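Local coordinates for protein ADP-dependent (S)-NAD(P)H-hydrate dehydratase (Enterococcus faecalis, PDB 2R3B) that probably dehydrates the S-form of hydrated NAD(P)H at the expense of ADP, repairing this damaged cofactor, at residues 210-219 and 252-260. Numbering follows the deposited sequence.
With EDO (1,2-ethanediol), chain O.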
loop_
_atom_site.group_PDB
_atom_site.type_symbol
_atom_site.label_atom_id
_atom_site.label_comp_id
_atom_site.label_asym_id
_atom_site.label_seq_id
_atom_site.Cartn_x
_atom_site.Cartn_y
_atom_site.Cartn_z
ATOM N N THR B 210 13.242 28.639 8.340
ATOM C CA THR B 210 13.262 28.171 9.700
ATOM C C THR B 210 14.522 28.633 10.434
ATOM O O THR B 210 15.602 28.660 9.852
ATOM C CB THR B 210 13.085 26.659 9.700
ATOM O OG1 THR B 210 11.752 26.373 9.228
ATOM C CG2 THR B 210 13.302 26.014 11.094
ATOM N N THR B 211 14.350 28.996 11.703
ATOM C CA THR B 211 15.410 29.473 12.573
ATOM C C THR B 211 15.443 28.624 13.816
ATOM O O THR B 211 14.392 28.319 14.403
ATOM C CB THR B 211 15.201 30.957 12.966
ATOM O OG1 THR B 211 14.882 31.723 11.790
ATOM C CG2 THR B 211 16.479 31.541 13.618
ATOM N N ILE B 212 16.639 28.215 14.208
ATOM C CA ILE B 212 16.815 27.396 15.407
ATOM C C ILE B 212 17.524 28.196 16.497
ATOM O O ILE B 212 18.686 28.604 16.325
ATOM C CB ILE B 212 17.587 26.094 15.110
ATOM C CG1 ILE B 212 16.959 25.341 13.927
ATOM C CG2 ILE B 212 17.688 25.202 16.363
ATOM C CD1 ILE B 212 17.851 24.285 13.381
ATOM N N PHE B 213 16.811 28.400 17.598
ATOM C CA PHE B 213 17.327 29.081 18.797
ATOM C C PHE B 213 17.724 28.060 19.844
ATOM O O PHE B 213 16.996 27.114 20.126
ATOM C CB PHE B 213 16.279 30.038 19.358
ATOM C CG PHE B 213 15.943 31.136 18.410
ATOM C CD1 PHE B 213 16.773 32.242 18.320
ATOM C CD2 PHE B 213 14.865 31.046 17.548
ATOM C CE1 PHE B 213 16.491 33.248 17.405
ATOM C CE2 PHE B 213 14.584 32.050 16.641
ATOM C CZ PHE B 213 15.411 33.152 16.570
ATOM N N HIS B 214 18.864 28.294 20.468
ATOM C CA HIS B 214 19.394 27.405 21.486
ATOM C C HIS B 214 20.448 28.191 22.295
ATOM O O HIS B 214 20.523 29.420 22.200
ATOM C CB HIS B 214 20.018 26.201 20.792
ATOM C CG HIS B 214 21.169 26.552 19.902
ATOM N ND1 HIS B 214 22.460 26.146 20.172
ATOM C CD2 HIS B 214 21.230 27.262 18.753
ATOM C CE1 HIS B 214 23.266 26.597 19.230
ATOM N NE2 HIS B 214 22.547 27.273 18.352
ATOM N N ALA B 215 21.234 27.475 23.092
ATOM C CA ALA B 215 22.215 28.118 23.985
ATOM C C ALA B 215 23.363 28.804 23.254
ATOM O O ALA B 215 24.007 29.683 23.824
ATOM C CB ALA B 215 22.736 27.121 25.005
ATOM N N GLY B 216 23.579 28.447 21.996
ATOM C CA GLY B 216 24.625 29.007 21.133
ATOM C C GLY B 216 24.089 29.980 20.108
ATOM O O GLY B 216 22.977 30.480 20.266
ATOM N N GLU B 217 24.896 30.299 19.089
ATOM C CA GLU B 217 24.471 31.189 18.007
ATOM C C GLU B 217 23.385 30.480 17.229
ATOM O O GLU B 217 23.572 29.319 16.868
ATOM C CB GLU B 217 25.611 31.522 17.018
ATOM C CG GLU B 217 26.543 32.612 17.540
ATOM C CD GLU B 217 27.512 33.174 16.482
ATOM O OE1 GLU B 217 27.754 32.498 15.443
ATOM O OE2 GLU B 217 28.024 34.299 16.717
ATOM N N PRO B 218 22.297 31.182 16.929
ATOM C CA PRO B 218 21.201 30.540 16.219
ATOM C C PRO B 218 21.595 30.103 14.818
ATOM O O PRO B 218 22.492 30.679 14.209
ATOM C CB PRO B 218 20.141 31.626 16.135
ATOM C CG PRO B 218 20.889 32.930 16.338
ATOM C CD PRO B 218 22.018 32.595 17.222
ATOM N N PHE B 219 20.892 29.091 14.310
ATOM C CA PHE B 219 21.075 28.614 12.955
ATOM C C PHE B 219 19.901 29.117 12.138
ATOM O O PHE B 219 18.755 29.046 12.581
ATOM C CB PHE B 219 21.028 27.095 12.890
ATOM C CG PHE B 219 22.060 26.402 13.731
ATOM C CD1 PHE B 219 23.297 26.087 13.216
ATOM C CD2 PHE B 219 21.762 26.012 15.018
ATOM C CE1 PHE B 219 24.235 25.411 13.984
ATOM C CE2 PHE B 219 22.699 25.341 15.783
ATOM C CZ PHE B 219 23.934 25.046 15.260
ATOM N N ILE B 252 23.080 20.581 19.104
ATOM C CA ILE B 252 22.008 21.190 18.327
ATOM C C ILE B 252 22.344 21.218 16.833
ATOM O O ILE B 252 21.444 21.326 16.001
ATOM C CB ILE B 252 21.558 22.540 18.916
ATOM C CG1 ILE B 252 21.332 22.409 20.439
ATOM C CG2 ILE B 252 20.261 23.068 18.231
ATOM C CD1 ILE B 252 20.471 21.165 20.901
ATOM N N GLU B 253 23.622 21.035 16.467
ATOM C CA GLU B 253 23.974 20.942 15.059
ATOM C C GLU B 253 23.217 19.789 14.379
ATOM O O GLU B 253 22.871 19.851 13.193
ATOM C CB GLU B 253 25.464 20.705 14.881
ATOM C CG GLU B 253 26.323 21.988 15.009
ATOM C CD GLU B 253 26.597 22.455 16.445
ATOM O OE1 GLU B 253 26.274 21.752 17.439
ATOM O OE2 GLU B 253 27.164 23.565 16.568
ATOM N N THR B 254 22.981 18.728 15.142
ATOM C CA THR B 254 22.263 17.561 14.623
ATOM C C THR B 254 20.851 17.940 14.220
ATOM O O THR B 254 20.382 17.501 13.202
ATOM C CB THR B 254 22.303 16.413 15.643
ATOM O OG1 THR B 254 23.659 15.928 15.726
ATOM C CG2 THR B 254 21.379 15.262 15.238
ATOM N N ILE B 255 20.199 18.762 15.026
ATOM C CA ILE B 255 18.852 19.234 14.754
ATOM C C ILE B 255 18.875 20.128 13.515
ATOM O O ILE B 255 18.035 20.008 12.651
ATOM C CB ILE B 255 18.251 19.974 15.989
ATOM C CG1 ILE B 255 18.189 19.059 17.214
ATOM C CG2 ILE B 255 16.826 20.503 15.676
ATOM C CD1 ILE B 255 17.829 19.746 18.495
ATOM N N ALA B 256 19.856 21.039 13.425
ATOM C CA ALA B 256 20.019 21.860 12.252
ATOM C C ALA B 256 20.217 21.047 10.971
ATOM O O ALA B 256 19.717 21.406 9.907
ATOM C CB ALA B 256 21.195 22.840 12.465
ATOM N N GLY B 257 20.971 19.954 11.056
ATOM C CA GLY B 257 21.175 19.061 9.912
ATOM C C GLY B 257 19.872 18.445 9.393
ATOM O O GLY B 257 19.655 18.350 8.180
ATOM N N ALA B 258 19.048 17.972 10.316
ATOM C CA ALA B 258 17.705 17.479 10.018
ATOM C C ALA B 258 16.843 18.521 9.297
ATOM O O ALA B 258 16.208 18.240 8.272
ATOM C CB ALA B 258 17.011 16.988 11.351
ATOM N N VAL B 259 16.795 19.725 9.857
ATOM C CA VAL B 259 16.008 20.818 9.276
ATOM C C VAL B 259 16.515 21.150 7.879
ATOM O O VAL B 259 15.729 21.335 6.946
ATOM C CB VAL B 259 16.081 22.057 10.208
ATOM C CG1 VAL B 259 15.526 23.362 9.526
ATOM C CG2 VAL B 259 15.366 21.761 11.511
ATOM N N TYR B 260 17.837 21.207 7.708
ATOM C CA TYR B 260 18.404 21.503 6.406
ATOM C C TYR B 260 18.106 20.425 5.366
ATOM O O TYR B 260 17.758 20.722 4.216
ATOM C CB TYR B 260 19.941 21.694 6.507
ATOM C CG TYR B 260 20.513 22.166 5.181
ATOM C CD1 TYR B 260 20.334 23.499 4.754
ATOM C CD2 TYR B 260 21.139 21.288 4.320
ATOM C CE1 TYR B 260 20.812 23.923 3.517
ATOM C CE2 TYR B 260 21.616 21.718 3.078
ATOM C CZ TYR B 260 21.451 23.026 2.696
ATOM O OH TYR B 260 21.940 23.424 1.462
HETATM C C1 EDO O . 18.926 23.954 25.172
HETATM O O1 EDO O . 19.875 22.941 25.509
HETATM C C2 EDO O . 19.370 24.649 23.896
HETATM O O2 EDO O . 20.814 24.592 23.863
#
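Ile212 reaches from strand 211-213 onto one side of helix 252-260, and its branches divide the work. From CB, CG2 stands anti to the backbone N and meets CG2 of Ile252, in one of that residue's two modelled conformers, at 3.8 Å. The other branch runs through CG1 to an extended tip, where CD1 lies against the helix backbone, 3.4 Å from Ala256 CA, and 4.0 Å from Val259 CG2, thus spanning one helical turn. Ala256 CB also faces the Phe219 ring, 4.0 Å from its centroid and 14° off the normal, evidence of a CH-pi contact. At the rim of that ring, Glu253 OE2 lies in plane, 3.8 Å from Phe219 CZ, with the carboxylate turned 85° to the ring; Glu253 OE1 hydrogen-bonds Thr251 OG1. In the same conformer, Ile252 CG2 makes a CH-pi contact over one face of His214, offset toward the rim, 4.3 Å from the centroid. A hydrogen bond from His214 NE2 to Glu217 O (2.7 Å) restrains the imidazole's rotation. Backbone bonds pair Ile212 with Phe219, making 210-219 a beta hairpin near one end of the ribokinase-like fold's mixed sheet. Segment 252-260 runs nearly antiparallel to strand 211-213 (166°, axes 9.8 Å apart); its helix, continuing to 269, also touches strand 202-205 and helix 25-31.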